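Local structure of putative hemin storage protein (Bordetella bronchiseptica, 6AU1) at residues Q113-K118 and D166-S171; G30-R35 and D337-N342; R66-R71 and F99-G104. The protein cleaves deacetylated poly-beta-1,6-N-acetylglucosamine, a biofilm polysaccharide, through the glycoside hydrolase domain that this chain represents. All blocks are in the same frame, centred on the assembly; numbering follows the deposited sequence.

Interaction 1: Q113-K118 and D166-S171; sequences QSTTRK and DDTEDS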
ATOM      1  N   GLN A 113      16.207 -12.097  -1.059  1.00 14.35           N
ATOM      2  CA  GLN A 113      17.208 -12.454  -2.050  1.00 16.28           C
ATOM      3  C   GLN A 113      16.522 -13.061  -3.263  1.00 16.04           C
ATOM      4  O   GLN A 113      15.405 -13.574  -3.157  1.00 14.61           O
ATOM      5  CB  GLN A 113      18.233 -13.427  -1.462  1.00 18.13           C
ATOM      6  CG  GLN A 113      19.044 -12.836  -0.302  1.00 21.23           C
ATOM      7  CD  GLN A 113      20.052 -13.830   0.257  1.00 31.05           C
ATOM      8  OE1 GLN A 113      20.484 -14.752  -0.438  1.00 39.12           O
ATOM      9  NE2 GLN A 113      20.419 -13.658   1.518  1.00 33.82           N
ATOM     10  N   SER A 114      17.183 -12.955  -4.413  1.00 15.83           N
ATOM     11  CA  SER A 114      16.696 -13.515  -5.673  1.00 16.73           C
ATOM     12  C   SER A 114      17.733 -14.476  -6.244  1.00 16.97           C
ATOM     13  O   SER A 114      18.931 -14.249  -6.113  1.00 16.32           O
ATOM     14  CB  SER A 114      16.407 -12.402  -6.682  1.00 17.29           C
ATOM     15  OG  SER A 114      16.311 -12.910  -8.008  1.00 15.78           O
ATOM     16  N   THR A 115      17.288 -15.540  -6.905  1.00 14.21           N
ATOM     17  CA  THR A 115      18.237 -16.466  -7.517  1.00 14.88           C
ATOM     18  C   THR A 115      18.955 -15.877  -8.733  1.00 17.45           C
ATOM     19  O   THR A 115      19.996 -16.393  -9.164  1.00 23.18           O
ATOM     20  CB  THR A 115      17.538 -17.769  -7.969  1.00 19.79           C
ATOM     21  OG1 THR A 115      16.507 -17.451  -8.904  1.00 19.58           O
ATOM     22  CG2 THR A 115      16.921 -18.491  -6.778  1.00 20.78           C
ATOM     23  N   THR A 116      18.396 -14.816  -9.304  1.00 16.43           N
ATOM     24  CA  THR A 116      18.903 -14.296 -10.575  1.00 18.89           C
ATOM     25  C   THR A 116      19.345 -12.832 -10.532  1.00 17.19           C
ATOM     26  O   THR A 116      20.206 -12.418 -11.316  1.00 19.81           O
ATOM     27  CB  THR A 116      17.848 -14.436 -11.686  1.00 21.57           C
ATOM     28  OG1 THR A 116      16.677 -13.699 -11.315  1.00 23.51           O
ATOM     29  CG2 THR A 116      17.489 -15.905 -11.906  1.00 27.35           C
ATOM     30  N   ARG A 117      18.759 -12.056  -9.627  1.00 18.40           N
ATOM     31  CA  ARG A 117      19.045 -10.619  -9.558  1.00 18.41           C
ATOM     32  C   ARG A 117      20.497 -10.354  -9.137  1.00 19.68           C
ATOM     33  O   ARG A 117      21.072 -11.097  -8.342  1.00 23.69           O
ATOM     34  CB  ARG A 117      18.044  -9.936  -8.607  1.00 21.23           C
ATOM     35  CG  ARG A 117      18.285  -8.462  -8.343  1.00 27.53           C
ATOM     36  CD  ARG A 117      17.013  -7.779  -7.820  1.00 32.56           C
ATOM     37  NE  ARG A 117      16.337  -8.559  -6.781  1.00 35.72           N
ATOM     38  CZ  ARG A 117      16.617  -8.487  -5.481  1.00 31.42           C
ATOM     39  NH1 ARG A 117      15.951  -9.237  -4.612  1.00 19.97           N
ATOM     40  NH2 ARG A 117      17.570  -7.666  -5.048  1.00 29.58           N
ATOM     41  N   LYS A 118      21.102  -9.326  -9.727  1.00 17.63           N
ATOM     42  CA  LYS A 118      22.477  -8.935  -9.408  1.00 18.81           C
ATOM     43  C   LYS A 118      22.440  -7.626  -8.622  1.00 19.62           C
ATOM     44  O   LYS A 118      21.424  -6.924  -8.604  1.00 16.96           O
ATOM     45  CB  LYS A 118      23.314  -8.784 -10.692  1.00 19.21           C
ATOM     46  CG  LYS A 118      23.542 -10.092 -11.462  1.00 24.13           C
ATOM     47  CD  LYS A 118      24.769 -10.824 -10.950  1.00 34.63           C
ATOM     48  CE  LYS A 118      24.839 -12.250 -11.473  1.00 45.09           C
ATOM     49  NZ  LYS A 118      26.119 -12.907 -11.075  1.00 54.71           N
ATOM     50  N   ASP A 166       8.813 -11.908  -6.386  1.00 15.47           N
ATOM     51  CA  ASP A 166       8.668 -12.477  -7.725  1.00 14.93           C
ATOM     52  C   ASP A 166       9.012 -13.967  -7.725  1.00 15.34           C
ATOM     53  O   ASP A 166       9.180 -14.559  -6.663  1.00 14.79           O
ATOM     54  CB  ASP A 166       9.484 -11.697  -8.766  1.00 18.14           C
ATOM     55  CG  ASP A 166      10.993 -11.817  -8.584  1.00 22.61           C
ATOM     56  OD1 ASP A 166      11.488 -12.845  -8.096  1.00 21.87           O
ATOM     57  OD2 ASP A 166      11.694 -10.862  -8.977  1.00 28.59           O
ATOM     58  N   ASP A 167       9.078 -14.575  -8.908  1.00 16.77           N
ATOM     59  CA  ASP A 167       9.190 -16.030  -8.975  1.00 16.77           C
ATOM     60  C   ASP A 167      10.644 -16.505  -8.856  1.00 17.87           C
ATOM     61  O   ASP A 167      10.933 -17.674  -9.087  1.00 16.53           O
ATOM     62  CB  ASP A 167       8.540 -16.560 -10.264  1.00 17.55           C
ATOM     63  CG  ASP A 167       9.075 -15.894 -11.522  1.00 21.25           C
ATOM     64  OD1 ASP A 167       9.907 -14.969 -11.421  1.00 22.44           O
ATOM     65  OD2 ASP A 167       8.635 -16.295 -12.623  1.00 26.91           O
ATOM     66  N   THR A 168      11.540 -15.598  -8.462  1.00 16.70           N
ATOM     67  CA  THR A 168      12.927 -15.950  -8.132  1.00 16.51           C
ATOM     68  C   THR A 168      13.242 -15.659  -6.665  1.00 14.50           C
ATOM     69  O   THR A 168      14.397 -15.782  -6.227  1.00 15.60           O
ATOM     70  CB  THR A 168      13.946 -15.180  -9.015  1.00 16.68           C
ATOM     71  OG1 THR A 168      13.920 -13.786  -8.669  1.00 16.18           O
ATOM     72  CG2 THR A 168      13.613 -15.354 -10.491  1.00 20.49           C
ATOM     73  N   GLU A 169      12.209 -15.259  -5.914  1.00 13.91           N
ATOM     74  CA  GLU A 169      12.350 -14.805  -4.530  1.00 13.75           C
ATOM     75  C   GLU A 169      11.390 -15.570  -3.620  1.00 17.51           C
ATOM     76  O   GLU A 169      10.426 -16.147  -4.113  1.00 17.17           O
ATOM     77  CB  GLU A 169      12.036 -13.304  -4.435  1.00 12.25           C
ATOM     78  CG  GLU A 169      12.963 -12.408  -5.247  1.00 13.90           C
ATOM     79  CD  GLU A 169      12.446 -10.974  -5.339  1.00 18.03           C
ATOM     80  OE1 GLU A 169      13.279 -10.057  -5.492  1.00 17.49           O
ATOM     81  OE2 GLU A 169      11.216 -10.764  -5.250  1.00 15.65           O
ATOM     82  N   ASP A 170      11.602 -15.595  -2.305  1.00 14.58           N
ATOM     83  CA  ASP A 170      12.792 -15.171  -1.578  1.00 14.20           C
ATOM     84  C   ASP A 170      13.765 -16.360  -1.566  1.00 16.36           C
ATOM     85  O   ASP A 170      13.375 -17.465  -1.192  1.00 17.03           O
ATOM     86  CB  ASP A 170      12.356 -14.748  -0.162  1.00 15.75           C
ATOM     87  CG  ASP A 170      13.477 -14.199   0.684  1.00 19.69           C
ATOM     88  OD1 ASP A 170      14.664 -14.365   0.341  1.00 19.54           O
ATOM     89  OD2 ASP A 170      13.139 -13.598   1.723  1.00 20.15           O
ATOM     90  N   SER A 171      15.010 -16.145  -1.997  1.00 16.28           N
ATOM     91  CA  SER A 171      15.989 -17.235  -2.106  1.00 17.87           C
ATOM     92  C   SER A 171      16.969 -17.298  -0.930  1.00 19.24           C
ATOM     93  O   SER A 171      17.928 -18.083  -0.937  1.00 17.97           O
ATOM     94  CB  SER A 171      16.773 -17.106  -3.419  1.00 19.28           C
ATOM     95  OG  SER A 171      17.517 -15.896  -3.438  1.00 17.37           O
TER
HETATM   96  O   HOH W   1      20.174 -16.235  -2.938  1.00 32.95           O
HETATM   97  O   HOH W   2      14.242  -9.978  -8.564  1.00 30.46           O
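T168 lies over the bend at S114-T116 and touches all three residues. Its OG1 and the hydroxyl OG of S114 are 2.6 Å apart, in a short hydrogen bond donated by S114. Its CB packs on T115 OG1. Its CG2 meets T116 OG1, the two threonine side chains crossing at about a right angle. T168 OG1 sits between the backbone N and the carbonyl carbon (chi1 69°), where it can also bond D166 OD1 at 2.7 Å. T168 N donates to that same D166 OD1, closing an Asx turn inside the type I turn D166-E169. Both donors come from one face of the carboxylate. S114 OG, in turn, accepts from the backbone N of T116 and of R117, an ST turn and an ST motif on one oxygen. This relay of side-chain oxygens links the two bends. The two loops follow neighbouring parallel strands, 89-94 and 156-159, of a TIM-barrel fold, and the centre of their contact lies about 22 Å from the centre of the chain. Their backbones are joined by S171 N to Q113 O at 2.8 Å and by T115 N to T168 O at 3.0 Å. Q113 N adds a nearly straight bond to D170 OD1 (173°), reaching it from above the carboxylate plane. D170 follows a cis peptide bond, and its OD2 is held by S131. R117 NH1 forms a salt bridge to E169 OE1 at 2.9 Å, with guanidinium and carboxylate planes 83° apart. R129 makes a second salt bridge to that oxygen, so two arginines grip it. Water 2 links R117 NE, D166 OD2 and E169 OE1, while water 1 bridges Q113 OE1 and S171 OG.

Interaction 2: G30-R35 and D337-N342; sequences GQLIDR and DDFIAN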
ATOM      1  N   GLY A  30      -2.633  23.082   6.712  1.00 17.99           N
ATOM      2  CA  GLY A  30      -3.876  23.831   6.656  1.00 21.43           C
ATOM      3  C   GLY A  30      -4.616  23.642   5.338  1.00 25.72           C
ATOM      4  O   GLY A  30      -5.836  23.482   5.321  1.00 22.59           O
ATOM      5  N   GLN A  31      -3.879  23.649   4.230  1.00 21.34           N
ATOM      6  CA  GLN A  31      -4.493  23.487   2.913  1.00 20.80           C
ATOM      7  C   GLN A  31      -5.085  22.093   2.752  1.00 22.33           C
ATOM      8  O   GLN A  31      -6.156  21.928   2.157  1.00 22.87           O
ATOM      9  CB  GLN A  31      -3.481  23.750   1.799  1.00 22.88           C
ATOM     10  CG  GLN A  31      -3.116  25.217   1.623  1.00 27.58           C
ATOM     11  CD  GLN A  31      -2.311  25.457   0.356  1.00 39.58           C
ATOM     12  OE1 GLN A  31      -1.219  24.913   0.189  1.00 47.07           O
ATOM     13  NE2 GLN A  31      -2.858  26.261  -0.551  1.00 48.86           N
ATOM     14  N   LEU A  32      -4.386  21.095   3.283  1.00 17.62           N
ATOM     15  CA  LEU A  32      -4.883  19.723   3.231  1.00 18.57           C
ATOM     16  C   LEU A  32      -6.187  19.594   4.012  1.00 18.99           C
ATOM     17  O   LEU A  32      -7.183  19.069   3.499  1.00 19.00           O
ATOM     18  CB  LEU A  32      -3.838  18.745   3.774  1.00 17.17           C
ATOM     19  CG  LEU A  32      -4.348  17.320   3.990  1.00 18.04           C
ATOM     20  CD1 LEU A  32      -4.723  16.665   2.655  1.00 17.31           C
ATOM     21  CD2 LEU A  32      -3.326  16.478   4.750  1.00 18.58           C
ATOM     22  N   ILE A  33      -6.184  20.089   5.248  1.00 17.50           N
ATOM     23  CA  ILE A  33      -7.350  19.974   6.109  1.00 21.13           C
ATOM     24  C   ILE A  33      -8.566  20.620   5.455  1.00 23.49           C
ATOM     25  O   ILE A  33      -9.661  20.047   5.459  1.00 24.66           O
ATOM     26  CB  ILE A  33      -7.109  20.617   7.497  1.00 20.90           C
ATOM     27  CG1 ILE A  33      -5.945  19.931   8.229  1.00 24.21           C
ATOM     28  CG2 ILE A  33      -8.374  20.574   8.336  1.00 22.93           C
ATOM     29  CD1 ILE A  33      -6.041  18.406   8.300  1.00 24.75           C
ATOM     30  N   ASP A  34      -8.375  21.803   4.875  1.00 22.37           N
ATOM     31  CA  ASP A  34      -9.479  22.501   4.214  1.00 27.73           C
ATOM     32  C   ASP A  34     -10.076  21.689   3.066  1.00 25.45           C
ATOM     33  O   ASP A  34     -11.299  21.635   2.905  1.00 25.44           O
ATOM     34  CB  ASP A  34      -9.030  23.864   3.688  1.00 31.17           C
ATOM     35  CG  ASP A  34      -8.815  24.874   4.796  1.00 40.20           C
ATOM     36  OD1 ASP A  34      -9.261  24.613   5.934  1.00 45.52           O
ATOM     37  OD2 ASP A  34      -8.207  25.931   4.526  1.00 43.59           O
ATOM     38  N   ARG A  35      -9.215  21.078   2.261  1.00 22.93           N
ATOM     39  CA  ARG A  35      -9.675  20.272   1.137  1.00 23.17           C
ATOM     40  C   ARG A  35     -10.408  19.020   1.603  1.00 22.09           C
ATOM     41  O   ARG A  35     -11.429  18.645   1.028  1.00 23.90           O
ATOM     42  CB  ARG A  35      -8.499  19.873   0.241  1.00 19.05           C
ATOM     43  CG  ARG A  35      -8.010  20.986  -0.661  1.00 25.33           C
ATOM     44  CD  ARG A  35      -6.671  20.609  -1.301  1.00 22.75           C
ATOM     45  NE  ARG A  35      -6.750  19.413  -2.140  1.00 22.43           N
ATOM     46  CZ  ARG A  35      -7.248  19.412  -3.376  1.00 20.39           C
ATOM     47  NH1 ARG A  35      -7.728  20.532  -3.900  1.00 23.35           N
ATOM     48  NH2 ARG A  35      -7.281  18.289  -4.087  1.00 20.89           N
ATOM     49  N   ASP A 337      -3.179  13.429  -3.329  1.00 17.95           N
ATOM     50  CA  ASP A 337      -3.800  14.739  -3.229  1.00 15.38           C
ATOM     51  C   ASP A 337      -2.714  15.806  -3.279  1.00 14.59           C
ATOM     52  O   ASP A 337      -1.844  15.873  -2.398  1.00 17.66           O
ATOM     53  CB  ASP A 337      -4.624  14.865  -1.956  1.00 18.49           C
ATOM     54  CG  ASP A 337      -5.555  16.056  -2.002  1.00 17.61           C
ATOM     55  OD1 ASP A 337      -6.510  16.004  -2.798  1.00 19.68           O
ATOM     56  OD2 ASP A 337      -5.300  17.049  -1.291  1.00 20.36           O
ATOM     57  N   ASP A 338      -2.743  16.623  -4.328  1.00 15.37           N
ATOM     58  CA  ASP A 338      -1.790  17.723  -4.454  1.00 17.22           C
ATOM     59  C   ASP A 338      -2.452  18.967  -3.891  1.00 21.60           C
ATOM     60  O   ASP A 338      -2.928  19.829  -4.639  1.00 23.61           O
ATOM     61  CB  ASP A 338      -1.380  17.915  -5.921  1.00 18.03           C
ATOM     62  CG  ASP A 338      -0.218  18.877  -6.098  1.00 28.78           C
ATOM     63  OD1 ASP A 338       0.236  19.498  -5.113  1.00 26.16           O
ATOM     64  OD2 ASP A 338       0.231  19.028  -7.254  1.00 27.38           O
ATOM     65  N   PHE A 339      -2.502  19.048  -2.565  1.00 19.96           N
ATOM     66  CA  PHE A 339      -3.297  20.085  -1.906  1.00 22.21           C
ATOM     67  C   PHE A 339      -2.742  21.490  -2.111  1.00 28.26           C
ATOM     68  O   PHE A 339      -3.491  22.467  -2.069  1.00 36.23           O
ATOM     69  CB  PHE A 339      -3.430  19.780  -0.406  1.00 21.09           C
ATOM     70  CG  PHE A 339      -2.167  19.286   0.226  1.00 22.58           C
ATOM     71  CD1 PHE A 339      -1.242  20.180   0.732  1.00 25.83           C
ATOM     72  CD2 PHE A 339      -1.898  17.921   0.300  1.00 21.81           C
ATOM     73  CE1 PHE A 339      -0.070  19.736   1.306  1.00 28.36           C
ATOM     74  CE2 PHE A 339      -0.719  17.475   0.876  1.00 21.30           C
ATOM     75  CZ  PHE A 339       0.185  18.387   1.381  1.00 22.02           C
ATOM     76  N   ILE A 340      -1.440  21.607  -2.345  1.00 25.26           N
ATOM     77  CA  ILE A 340      -0.855  22.924  -2.570  1.00 29.62           C
ATOM     78  C   ILE A 340      -1.241  23.487  -3.945  1.00 33.60           C
ATOM     79  O   ILE A 340      -1.452  24.691  -4.097  1.00 34.51           O
ATOM     80  CB  ILE A 340       0.676  22.882  -2.433  1.00 34.25           C
ATOM     81  CG1 ILE A 340       1.064  22.396  -1.034  1.00 40.11           C
ATOM     82  CG2 ILE A 340       1.281  24.254  -2.694  1.00 37.35           C
ATOM     83  CD1 ILE A 340       2.535  22.554  -0.715  1.00 48.59           C
ATOM     84  N   ALA A 341      -1.350  22.618  -4.945  1.00 29.62           N
ATOM     85  CA  ALA A 341      -1.710  23.074  -6.291  1.00 33.50           C
ATOM     86  C   ALA A 341      -3.208  22.939  -6.560  1.00 32.67           C
ATOM     87  O   ALA A 341      -3.662  23.148  -7.687  1.00 28.52           O
ATOM     88  CB  ALA A 341      -0.923  22.302  -7.336  1.00 35.08           C
ATOM     89  N   ASN A 342      -3.961  22.588  -5.520  1.00 30.05           N
ATOM     90  CA  ASN A 342      -5.400  22.371  -5.625  1.00 32.00           C
ATOM     91  C   ASN A 342      -5.745  21.355  -6.698  1.00 32.02           C
ATOM     92  O   ASN A 342      -6.646  21.567  -7.514  1.00 38.58           O
ATOM     93  CB  ASN A 342      -6.125  23.693  -5.897  1.00 37.15           C
ATOM     94  CG  ASN A 342      -5.902  24.710  -4.796  1.00 51.67           C
ATOM     95  OD1 ASN A 342      -5.476  25.839  -5.050  1.00 58.10           O
ATOM     96  ND2 ASN A 342      -6.173  24.308  -3.559  1.00 56.22           N
TER
HETATM   97  O   HOH W   3      -9.214  22.413  -5.707  1.00 42.68           O
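R35 and D337 reach for each other from opposite directions and meet side-on. R35 NE bonds D337 OD2 at 2.9 Å, on the syn lone pair of that oxygen. R35 NH2 bonds D337 OD1 at 2.7 Å with an angle of 170°. Both oxygens lie in the guanidinium plane, but the carboxylate is turned 31° against it. The R35 chain bends at chi3 (61°), which swings the guanidinium away from the line of the chain and presents its NE edge to the acid. On the way, R35 CD passes across the base of F339 and touches its CB at 3.5 Å. The two side chains cross at about a right angle.

F339 turns one ring face to the helix. L32 CB stands over that face, 4.1 Å from the ring centroid, in a CH-pi contact set toward the rim. L32 CD1 reaches F339 CD2 at 3.9 Å. Y16 and I17 also touch the F339 side chain. Farther out, Q31 OE1 rests against CA and CG1 of I340, the side chains again crossing at about a right angle. R35 NH1 lies 3.4 Å from N342 CA, and water 3 links it weakly to N342 O.

The contact fastens helix 22-39 to the loop after strand 332-335, joining the first and last parts of the barrel. Y334 OH also bonds D337 OD1, and P344 O accepts from R35 NH2. The ion pair is buried, and its two bonds, one to each oxygen, hold the guanidinium against rotation.

Interaction 3: R66-R71 and F99-G104; sequences RHLPMR and FSVPPG. With SO4 (sulfate ion), chain C.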
ATOM      1  N   ARG A  66      11.921   2.824  17.591  1.00 19.40           N
ATOM      2  CA  ARG A  66      13.190   2.262  18.058  1.00 24.88           C
ATOM      3  C   ARG A  66      14.270   2.062  16.999  1.00 20.78           C
ATOM      4  O   ARG A  66      15.443   1.883  17.340  1.00 22.51           O
ATOM      5  CB  ARG A  66      12.940   0.896  18.692  1.00 26.89           C
ATOM      6  CG  ARG A  66      12.384   0.908  20.074  1.00 28.85           C
ATOM      7  CD  ARG A  66      11.918  -0.498  20.399  1.00 34.73           C
ATOM      8  NE  ARG A  66      10.543  -0.714  19.964  1.00 24.68           N
ATOM      9  CZ  ARG A  66       9.807  -1.755  20.331  1.00 26.99           C
ATOM     10  NH1 ARG A  66       8.554  -1.856  19.916  1.00 24.01           N
ATOM     11  NH2 ARG A  66      10.333  -2.698  21.112  1.00 25.60           N
ATOM     12  N   HIS A  67      13.880   2.057  15.733  1.00 16.44           N
ATOM     13  CA  HIS A  67      14.750   1.501  14.699  1.00 17.07           C
ATOM     14  C   HIS A  67      15.170   2.476  13.600  1.00 20.90           C
ATOM     15  O   HIS A  67      16.324   2.456  13.170  1.00 19.95           O
ATOM     16  CB  HIS A  67      14.072   0.275  14.078  1.00 18.41           C
ATOM     17  CG  HIS A  67      13.945  -0.872  15.030  1.00 20.98           C
ATOM     18  ND1 HIS A  67      15.038  -1.470  15.618  1.00 21.25           N
ATOM     19  CD2 HIS A  67      12.855  -1.503  15.527  1.00 18.91           C
ATOM     20  CE1 HIS A  67      14.627  -2.431  16.428  1.00 26.42           C
ATOM     21  NE2 HIS A  67      13.308  -2.477  16.383  1.00 21.05           N
ATOM     22  N   LEU A  68      14.250   3.324  13.149  1.00 18.45           N
ATOM     23  CA  LEU A  68      14.546   4.264  12.060  1.00 15.88           C
ATOM     24  C   LEU A  68      14.526   5.711  12.530  1.00 17.16           C
ATOM     25  O   LEU A  68      13.681   6.084  13.343  1.00 19.09           O
ATOM     26  CB  LEU A  68      13.537   4.103  10.913  1.00 16.61           C
ATOM     27  CG  LEU A  68      13.920   3.193   9.742  1.00 23.39           C
ATOM     28  CD1 LEU A  68      14.257   1.815  10.226  1.00 26.34           C
ATOM     29  CD2 LEU A  68      12.787   3.131   8.709  1.00 23.50           C
ATOM     30  N   PRO A  69      15.440   6.539  12.003  1.00 14.94           N
ATOM     31  CA  PRO A  69      15.369   7.971  12.311  1.00 19.12           C
ATOM     32  C   PRO A  69      14.037   8.562  11.880  1.00 17.13           C
ATOM     33  O   PRO A  69      13.378   8.076  10.961  1.00 15.24           O
ATOM     34  CB  PRO A  69      16.516   8.577  11.496  1.00 21.71           C
ATOM     35  CG  PRO A  69      17.437   7.449  11.217  1.00 25.90           C
ATOM     36  CD  PRO A  69      16.596   6.210  11.150  1.00 16.98           C
ATOM     37  N   MET A  70      13.643   9.617  12.568  1.00 16.25           N
ATOM     38  CA  MET A  70      12.413  10.310  12.257  1.00 13.43           C
ATOM     39  C   MET A  70      12.747  11.555  11.423  1.00 13.94           C
ATOM     40  O   MET A  70      13.586  12.375  11.831  1.00 18.42           O
ATOM     41  CB  MET A  70      11.707  10.663  13.576  1.00 24.82           C
ATOM     42  CG  MET A  70      10.338  11.242  13.467  1.00 20.50           C
ATOM     43  SD  MET A  70       9.552  11.375  15.100  1.00 18.95           S
ATOM     44  CE  MET A  70      10.816  12.167  16.065  1.00 19.58           C
ATOM     45  N   ARG A  71      12.122  11.686  10.251  1.00 14.12           N
ATOM     46  CA  ARG A  71      12.313  12.867   9.412  1.00 14.84           C
ATOM     47  C   ARG A  71      11.617  14.072  10.025  1.00 15.57           C
ATOM     48  O   ARG A  71      12.104  15.198   9.959  1.00 17.08           O
ATOM     49  CB  ARG A  71      11.775  12.637   7.991  1.00 15.10           C
ATOM     50  CG  ARG A  71      12.162  13.766   7.033  1.00 17.70           C
ATOM     51  CD  ARG A  71      11.666  13.512   5.620  1.00 16.26           C
ATOM     52  NE  ARG A  71      12.272  14.433   4.661  1.00 15.92           N
ATOM     53  CZ  ARG A  71      11.690  14.829   3.533  1.00 17.95           C
ATOM     54  NH1 ARG A  71      10.463  14.404   3.229  1.00 16.58           N
ATOM     55  NH2 ARG A  71      12.330  15.656   2.715  1.00 16.18           N
ATOM     56  N   PHE A  99      12.172  -1.347   5.051  1.00 12.74           N
ATOM     57  CA  PHE A  99      12.722  -0.474   6.080  1.00 12.70           C
ATOM     58  C   PHE A  99      14.225  -0.577   6.015  1.00 15.55           C
ATOM     59  O   PHE A  99      14.781  -1.640   6.289  1.00 14.82           O
ATOM     60  CB  PHE A  99      12.207  -0.869   7.465  1.00 13.70           C
ATOM     61  CG  PHE A  99      10.720  -0.798   7.583  1.00 13.36           C
ATOM     62  CD1 PHE A  99      10.096   0.408   7.902  1.00 13.34           C
ATOM     63  CD2 PHE A  99       9.938  -1.925   7.348  1.00 13.67           C
ATOM     64  CE1 PHE A  99       8.703   0.481   7.995  1.00 15.34           C
ATOM     65  CE2 PHE A  99       8.554  -1.862   7.441  1.00 15.68           C
ATOM     66  CZ  PHE A  99       7.933  -0.653   7.769  1.00 14.77           C
ATOM     67  N   SER A 100      14.878   0.515   5.634  1.00 13.08           N
ATOM     68  CA  SER A 100      16.332   0.521   5.497  1.00 13.78           C
ATOM     69  C   SER A 100      16.970   0.926   6.822  1.00 17.65           C
ATOM     70  O   SER A 100      17.397   2.064   7.010  1.00 16.16           O
ATOM     71  CB  SER A 100      16.757   1.453   4.360  1.00 17.13           C
ATOM     72  OG  SER A 100      16.297   0.937   3.110  1.00 15.92           O
ATOM     73  N   VAL A 101      17.002  -0.029   7.742  1.00 17.40           N
ATOM     74  CA  VAL A 101      17.577   0.154   9.057  1.00 14.83           C
ATOM     75  C   VAL A 101      19.073   0.467   8.959  1.00 16.36           C
ATOM     76  O   VAL A 101      19.735   0.099   7.987  1.00 17.85           O
ATOM     77  CB  VAL A 101      17.366  -1.108   9.931  1.00 20.83           C
ATOM     78  CG1 VAL A 101      15.890  -1.366  10.130  1.00 19.64           C
ATOM     79  CG2 VAL A 101      18.034  -2.335   9.283  1.00 18.16           C
ATOM     80  N   PRO A 102      19.606   1.170   9.960  1.00 18.72           N
ATOM     81  CA  PRO A 102      21.032   1.518   9.940  1.00 22.05           C
ATOM     82  C   PRO A 102      21.926   0.318  10.220  1.00 22.89           C
ATOM     83  O   PRO A 102      21.463  -0.655  10.805  1.00 23.56           O
ATOM     84  CB  PRO A 102      21.158   2.561  11.053  1.00 23.58           C
ATOM     85  CG  PRO A 102      20.007   2.313  11.953  1.00 25.43           C
ATOM     86  CD  PRO A 102      18.890   1.767  11.100  1.00 22.34           C
ATOM     87  N   PRO A 103      23.198   0.380   9.795  1.00 25.39           N
ATOM     88  CA  PRO A 103      24.133  -0.697  10.136  1.00 28.65           C
ATOM     89  C   PRO A 103      24.164  -0.920  11.651  1.00 27.24           C
ATOM     90  O   PRO A 103      24.042   0.039  12.411  1.00 31.34           O
ATOM     91  CB  PRO A 103      25.480  -0.172   9.624  1.00 33.04           C
ATOM     92  CG  PRO A 103      25.120   0.825   8.567  1.00 35.97           C
ATOM     93  CD  PRO A 103      23.843   1.456   9.022  1.00 30.38           C
ATOM     94  N   GLY A 104      24.288  -2.164  12.089  1.00 33.20           N
ATOM     95  CA  GLY A 104      24.281  -2.424  13.517  1.00 34.12           C
ATOM     96  C   GLY A 104      22.902  -2.783  14.041  1.00 30.22           C
ATOM     97  O   GLY A 104      22.777  -3.379  15.109  1.00 28.61           O
TER
HETATM   98  S   SO4 C 701      15.274  16.875   4.885  1.00 35.40           S
HETATM   99  O1  SO4 C 701      14.693  15.842   5.741  1.00 30.24           O
HETATM  100  O2  SO4 C 701      14.866  16.656   3.499  1.00 37.50           O
HETATM  101  O3  SO4 C 701      16.738  16.799   4.975  1.00 36.72           O
HETATM  102  O4  SO4 C 701      14.824  18.196   5.310  1.00 30.12           O
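The two segments are irregular loops that approach at one place, with L68 and V101 the nearest pair at 5.9 Å between CA atoms. S100 is the centre of an inverse gamma turn, which bends the second segment just before V101. The backbone of H67 also takes part: its O lies 3.4 Å from P102 CD.

L68 makes the main side-chain contact and splits its two methyls between two partners. L68 CD1 packs on V101 CG1 at 3.6 Å. L68 CD2 comes to the edge of the F99 ring, near its plane, 3.9 Å from CD1 of F99. L68 crosses both side chains at about a right angle. The F99 side chain also touches I141 and I144 of helix 135-151. The contact ties the loops after strands 43-47 and 89-94 of the TIM barrel to each other.

At the far end of the first segment, R71 extends to a sulfate, probably from the crystallisation liquor. With CG anti to the backbone N (chi1 -171°) and the chain extended, R71 NE bonds sulfate O1 at 3.0 Å and R71 NH2 bonds sulfate O2 at 2.8 Å. Y18 OH also holds the ion. Between the two segments the side-chain contact is apolar, so it rests on the fit of hydrocarbon surfaces rather than on directed bonds.

From the N terminus, helix 22-39 supplies the first half of interaction 2, whose partner comes only after strand 332-335. This contact closes a loop of some 300 residues and joins the helix after the first barrel strand to the loop after the last. The other two contacts fall within that loop. Interaction 3 comes first, joining the loops after strands 43-47 and 89-94. Interaction 1 follows in series, joining a later part of the loop after strand 89-94 to the loop after strand 156-159. The long loop before helix 135-151 thus serves both. Interactions 1 and 2 lie on opposite sides of the chain's centre, their centres about 41 Å apart.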